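Tyrosinase (Burkholderia thailandensis, PDB 5ZRD) probably hydroxylates monophenols to catechols and oxidises these to quinones at a pair of copper ions, as a tyrosinase active in acid. Local coordinates at residues A[119-122]-A[123-126]; A[458-461]-A[462-465]. One frame throughout, in Å; residues are numbered along the deposited sequence.

Contact 1: A[119-122]-A[123-126]; sequences ETDE and YTLK
OD1 of D121 takes the backbone N-H of T124, with T124 N 2.6 Å from D121 OD1 and an N-H...O angle of 171°. The donor arrives nearly along the C-O axis of the carboxylate. This is an N-cap: D121 stands just before helix 122-127 and fills the place of a missing backbone acceptor. Its CG lies between the backbone N and the carbonyl carbon (chi1 75°), and this turns OD1 back over the first turn. The negative charge there would also suit the positive end of the helix dipole. OG1 of T124 lies 3.0 Å from the same OD1 of D121, and the two side chains cross at about a right angle. W117 NE1 gives to T124 OG1, while D121 OD1 and D118 O both lie within reach of its one proton. The other branch of T124, CG2, lies 3.3 Å from O of E119. The backbone then starts its helical pattern. L125 N gives to D121 O at 3.1 Å, and K126 N gives to E122 O at 3.1 Å. The carbon chain of K126 lies across the bent side chain of E122, with K126 CD 3.6 Å from E122 OE1. The charged ends do not meet, since NZ of K126 is 5.6 Å from OE1 of E122. The carboxylate of E119 bonds H319, Y241 and N322. The turn ends the loop that joins helix 90-108 to helix 122-127. T124 and L125 pack on L220 of helix 205-221, while T120 and L125 touch Y238 of helix 237-244.

Contact 2: A[458-461]-A[462-465]; sequences EYYL and GHKS
The ring of Y460 lies over the backbone of G462, two residues further along the same strand. CA of G462 sits over one face of the Y460 ring in a CH-pi contact, 4.0 Å from the centroid and 27° off the ring normal. The first torsion of Y460 sets CG anti to its own N, which sends the ring forward along the chain. Y460 CE1 comes within 3.2 Å of G462 O. The phenol oxygen reaches further, to H463, where Y460 OH is 3.4 Å from H463 CB. That oxygen lies in the plane of the imidazole, at its edge. So the tyrosine leads with its hydroxyl and the histidine meets it side-on, without a direct hydrogen bond between them. Y289 joins the two instead: its OH bonds both Y460 OH and H463 ND1. The other nitrogen of H463, NE2, bonds D279 OD2, so both ring nitrogens have partners and the rotation of the imidazole is fixed. The residues lie on strand 456-466, an edge strand, within this chain, of a mixed four-stranded sheet and the second arm of a hairpin with strand 441-450. The strand bends here, the axes of its two short segments making 37°. The backbone of L461 is far from extended, and G462 has a phi of 135°, a value poorly suited to a residue with CB. L461 and G462 both bond A445 through the backbone, a pairing consistent with a beta bulge. The Y460 ring also meets Y446, while W219 meets the H463 ring edge-to-face.

How the contacts relate
From the N terminus, the chain reaches contact 1 first, where 119-122 leads into helix 122-127 within the common central domain of tyrosinase. Contact 2 comes much later, on strand 456-466. Each is local and joins adjacent segments, so neither closes a long loop. They are in series and neither nest nor cross. The centres of contact 1 and contact 2 lie about 22 Å apart. The nearest atoms of contact 1 and contact 2 are about 11 Å apart, so the two do not touch. Helix 205-221 borders both contacts. Helix 274-285, which carries the copper ligands H277 and H281, lies beside contact 2.

Contact 1: A[119-122]-A[123-126]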
loop_
_atom_site.group_PDB
_atom_site.type_symbol
_atom_site.label_atom_id
_atom_site.label_comp_id
_atom_site.label_asym_id
_atom_site.label_seq_id
_atom_site.Cartn_x
_atom_site.Cartn_y
_atom_site.Cartn_z
ATOM N N GLU A 119 38.119 -4.562 -27.833
ATOM C CA GLU A 119 37.304 -5.778 -28.082
ATOM C C GLU A 119 37.310 -6.176 -29.562
ATOM O O GLU A 119 36.965 -7.331 -29.892
ATOM C CB GLU A 119 35.852 -5.537 -27.648
ATOM C CG GLU A 119 35.680 -5.416 -26.147
ATOM C CD GLU A 119 34.479 -4.623 -25.655
ATOM O OE1 GLU A 119 34.134 -4.804 -24.486
ATOM O OE2 GLU A 119 33.883 -3.821 -26.430
ATOM N N THR A 120 37.605 -5.216 -30.428
ATOM C CA THR A 120 37.528 -5.393 -31.875
ATOM C C THR A 120 38.905 -5.251 -32.540
ATOM O O THR A 120 38.987 -5.140 -33.741
ATOM C CB THR A 120 36.545 -4.390 -32.487
ATOM O OG1 THR A 120 36.885 -3.075 -32.052
ATOM C CG2 THR A 120 35.111 -4.669 -32.094
ATOM N N ASP A 121 39.982 -5.235 -31.779
ATOM C CA ASP A 121 41.322 -5.295 -32.356
ATOM C C ASP A 121 41.605 -6.724 -32.841
ATOM O O ASP A 121 40.824 -7.648 -32.589
ATOM C CB ASP A 121 42.412 -4.866 -31.329
ATOM C CG ASP A 121 42.703 -5.944 -30.245
ATOM O OD1 ASP A 121 42.063 -7.030 -30.233
ATOM O OD2 ASP A 121 43.599 -5.708 -29.410
ATOM N N GLU A 122 42.753 -6.873 -33.490
ATOM C CA GLU A 122 43.196 -8.102 -34.143
ATOM C C GLU A 122 43.414 -9.197 -33.081
ATOM O O GLU A 122 43.041 -10.366 -33.303
ATOM C CB GLU A 122 44.465 -7.825 -34.983
ATOM C CG GLU A 122 44.696 -8.791 -36.151
ATOM C CD GLU A 122 43.563 -8.919 -37.179
ATOM O OE1 GLU A 122 43.452 -10.017 -37.785
ATOM O OE2 GLU A 122 42.774 -7.928 -37.382
ATOM N N TYR A 123 43.999 -8.826 -31.936
ATOM C CA TYR A 123 44.266 -9.810 -30.893
ATOM C C TYR A 123 42.944 -10.466 -30.447
ATOM O O TYR A 123 42.814 -11.716 -30.466
ATOM C CB TYR A 123 45.040 -9.237 -29.698
ATOM C CG TYR A 123 45.310 -10.299 -28.669
ATOM C CD1 TYR A 123 46.371 -11.172 -28.816
ATOM C CD2 TYR A 123 44.427 -10.540 -27.630
ATOM C CE1 TYR A 123 46.572 -12.236 -27.940
ATOM C CE2 TYR A 123 44.633 -11.571 -26.719
ATOM C CZ TYR A 123 45.700 -12.441 -26.888
ATOM O OH TYR A 123 45.939 -13.466 -26.018
ATOM N N THR A 124 41.971 -9.638 -30.090
ATOM C CA THR A 124 40.759 -10.174 -29.518
ATOM C C THR A 124 40.075 -11.045 -30.575
ATOM O O THR A 124 39.583 -12.136 -30.266
ATOM C CB THR A 124 39.826 -9.088 -28.959
ATOM O OG1 THR A 124 40.456 -8.252 -27.988
ATOM C CG2 THR A 124 38.630 -9.707 -28.283
ATOM N N LEU A 125 40.070 -10.604 -31.824
ATOM C CA LEU A 125 39.367 -11.398 -32.824
ATOM C C LEU A 125 39.994 -12.791 -32.957
ATOM O O LEU A 125 39.270 -13.748 -33.307
ATOM C CB LEU A 125 39.413 -10.700 -34.177
ATOM C CG LEU A 125 38.653 -9.388 -34.273
ATOM C CD1 LEU A 125 39.073 -8.623 -35.529
ATOM C CD2 LEU A 125 37.157 -9.635 -34.239
ATOM N N LYS A 126 41.318 -12.888 -32.782
ATOM C CA LYS A 126 42.031 -14.142 -33.071
ATOM C C LYS A 126 42.298 -14.934 -31.787
ATOM O O LYS A 126 42.560 -16.090 -31.897
ATOM C CB LYS A 126 43.369 -13.871 -33.768
ATOM C CG LYS A 126 43.274 -13.261 -35.163
ATOM C CD LYS A 126 44.594 -12.695 -35.670
ATOM C CE LYS A 126 45.320 -13.581 -36.669
ATOM N NZ LYS A 126 45.731 -14.888 -36.090
#

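Contact 2: A[458-461]-A[462-465]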
loop_
_atom_site.group_PDB
_atom_site.type_symbol
_atom_site.label_atom_id
_atom_site.label_comp_id
_atom_site.label_asym_id
_atom_site.label_seq_id
_atom_site.Cartn_x
_atom_site.Cartn_y
_atom_site.Cartn_z
ATOM N N GLU A 458 18.816 -22.455 -45.192
ATOM C CA GLU A 458 18.608 -21.580 -44.028
ATOM C C GLU A 458 19.465 -20.303 -44.095
ATOM O O GLU A 458 20.674 -20.352 -44.268
ATOM C CB GLU A 458 18.937 -22.293 -42.727
ATOM C CG GLU A 458 18.022 -21.839 -41.613
ATOM C CD GLU A 458 18.414 -22.387 -40.258
ATOM O OE1 GLU A 458 19.665 -22.398 -39.969
ATOM O OE2 GLU A 458 17.472 -22.808 -39.510
ATOM N N TYR A 459 18.839 -19.146 -43.907
ATOM C CA TYR A 459 19.611 -17.916 -43.831
ATOM C C TYR A 459 19.618 -17.421 -42.375
ATOM O O TYR A 459 18.566 -17.313 -41.733
ATOM C CB TYR A 459 19.061 -16.913 -44.850
ATOM C CG TYR A 459 19.230 -17.354 -46.283
ATOM C CD1 TYR A 459 20.379 -17.045 -46.987
ATOM C CD2 TYR A 459 18.258 -18.112 -46.916
ATOM C CE1 TYR A 459 20.548 -17.453 -48.298
ATOM C CE2 TYR A 459 18.422 -18.557 -48.216
ATOM C CZ TYR A 459 19.566 -18.216 -48.914
ATOM O OH TYR A 459 19.728 -18.620 -50.207
ATOM N N TYR A 460 20.813 -17.156 -41.851
ATOM C CA TYR A 460 20.960 -16.587 -40.523
ATOM C C TYR A 460 20.888 -15.071 -40.655
ATOM O O TYR A 460 21.721 -14.510 -41.322
ATOM C CB TYR A 460 22.249 -17.066 -39.842
ATOM C CG TYR A 460 22.452 -16.453 -38.480
ATOM C CD1 TYR A 460 21.416 -16.389 -37.561
ATOM C CD2 TYR A 460 23.660 -15.856 -38.147
ATOM C CE1 TYR A 460 21.586 -15.770 -36.334
ATOM C CE2 TYR A 460 23.857 -15.263 -36.913
ATOM C CZ TYR A 460 22.811 -15.202 -36.008
ATOM O OH TYR A 460 23.031 -14.616 -34.794
ATOM N N LEU A 461 19.879 -14.431 -40.058
ATOM C CA LEU A 461 19.673 -12.958 -40.245
ATOM C C LEU A 461 20.363 -12.123 -39.155
ATOM O O LEU A 461 20.533 -10.925 -39.330
ATOM C CB LEU A 461 18.176 -12.703 -40.223
ATOM C CG LEU A 461 17.359 -13.541 -41.212
ATOM C CD1 LEU A 461 15.893 -13.159 -41.154
ATOM C CD2 LEU A 461 17.891 -13.380 -42.628
ATOM N N GLY A 462 20.708 -12.740 -38.022
ATOM C CA GLY A 462 21.450 -12.067 -36.969
ATOM C C GLY A 462 20.891 -12.330 -35.576
ATOM O O GLY A 462 19.990 -13.153 -35.418
ATOM N N HIS A 463 21.489 -11.649 -34.575
ATOM C CA HIS A 463 21.119 -11.742 -33.163
ATOM C C HIS A 463 20.720 -10.355 -32.601
ATOM O O HIS A 463 21.032 -9.309 -33.145
ATOM C CB HIS A 463 22.259 -12.350 -32.354
ATOM C CG HIS A 463 23.429 -11.427 -32.201
ATOM N ND1 HIS A 463 24.515 -11.458 -33.049
ATOM C CD2 HIS A 463 23.661 -10.421 -31.332
ATOM C CE1 HIS A 463 25.383 -10.528 -32.686
ATOM N NE2 HIS A 463 24.880 -9.874 -31.643
ATOM N N LYS A 464 19.994 -10.398 -31.498
ATOM C CA LYS A 464 19.699 -9.266 -30.666
ATOM C C LYS A 464 19.816 -9.730 -29.215
ATOM O O LYS A 464 19.148 -10.663 -28.811
ATOM C CB LYS A 464 18.294 -8.728 -30.925
ATOM C CG LYS A 464 17.853 -7.529 -30.079
ATOM C CD LYS A 464 16.393 -7.209 -30.358
ATOM C CE LYS A 464 15.798 -6.108 -29.504
ATOM N NZ LYS A 464 16.126 -4.790 -30.083
ATOM N N SER A 465 20.651 -9.014 -28.469
ATOM C CA SER A 465 20.936 -9.263 -27.087
ATOM C C SER A 465 20.120 -8.307 -26.210
ATOM O O SER A 465 20.292 -7.104 -26.277
ATOM C CB SER A 465 22.414 -9.099 -26.836
ATOM O OG SER A 465 23.181 -10.181 -27.381
#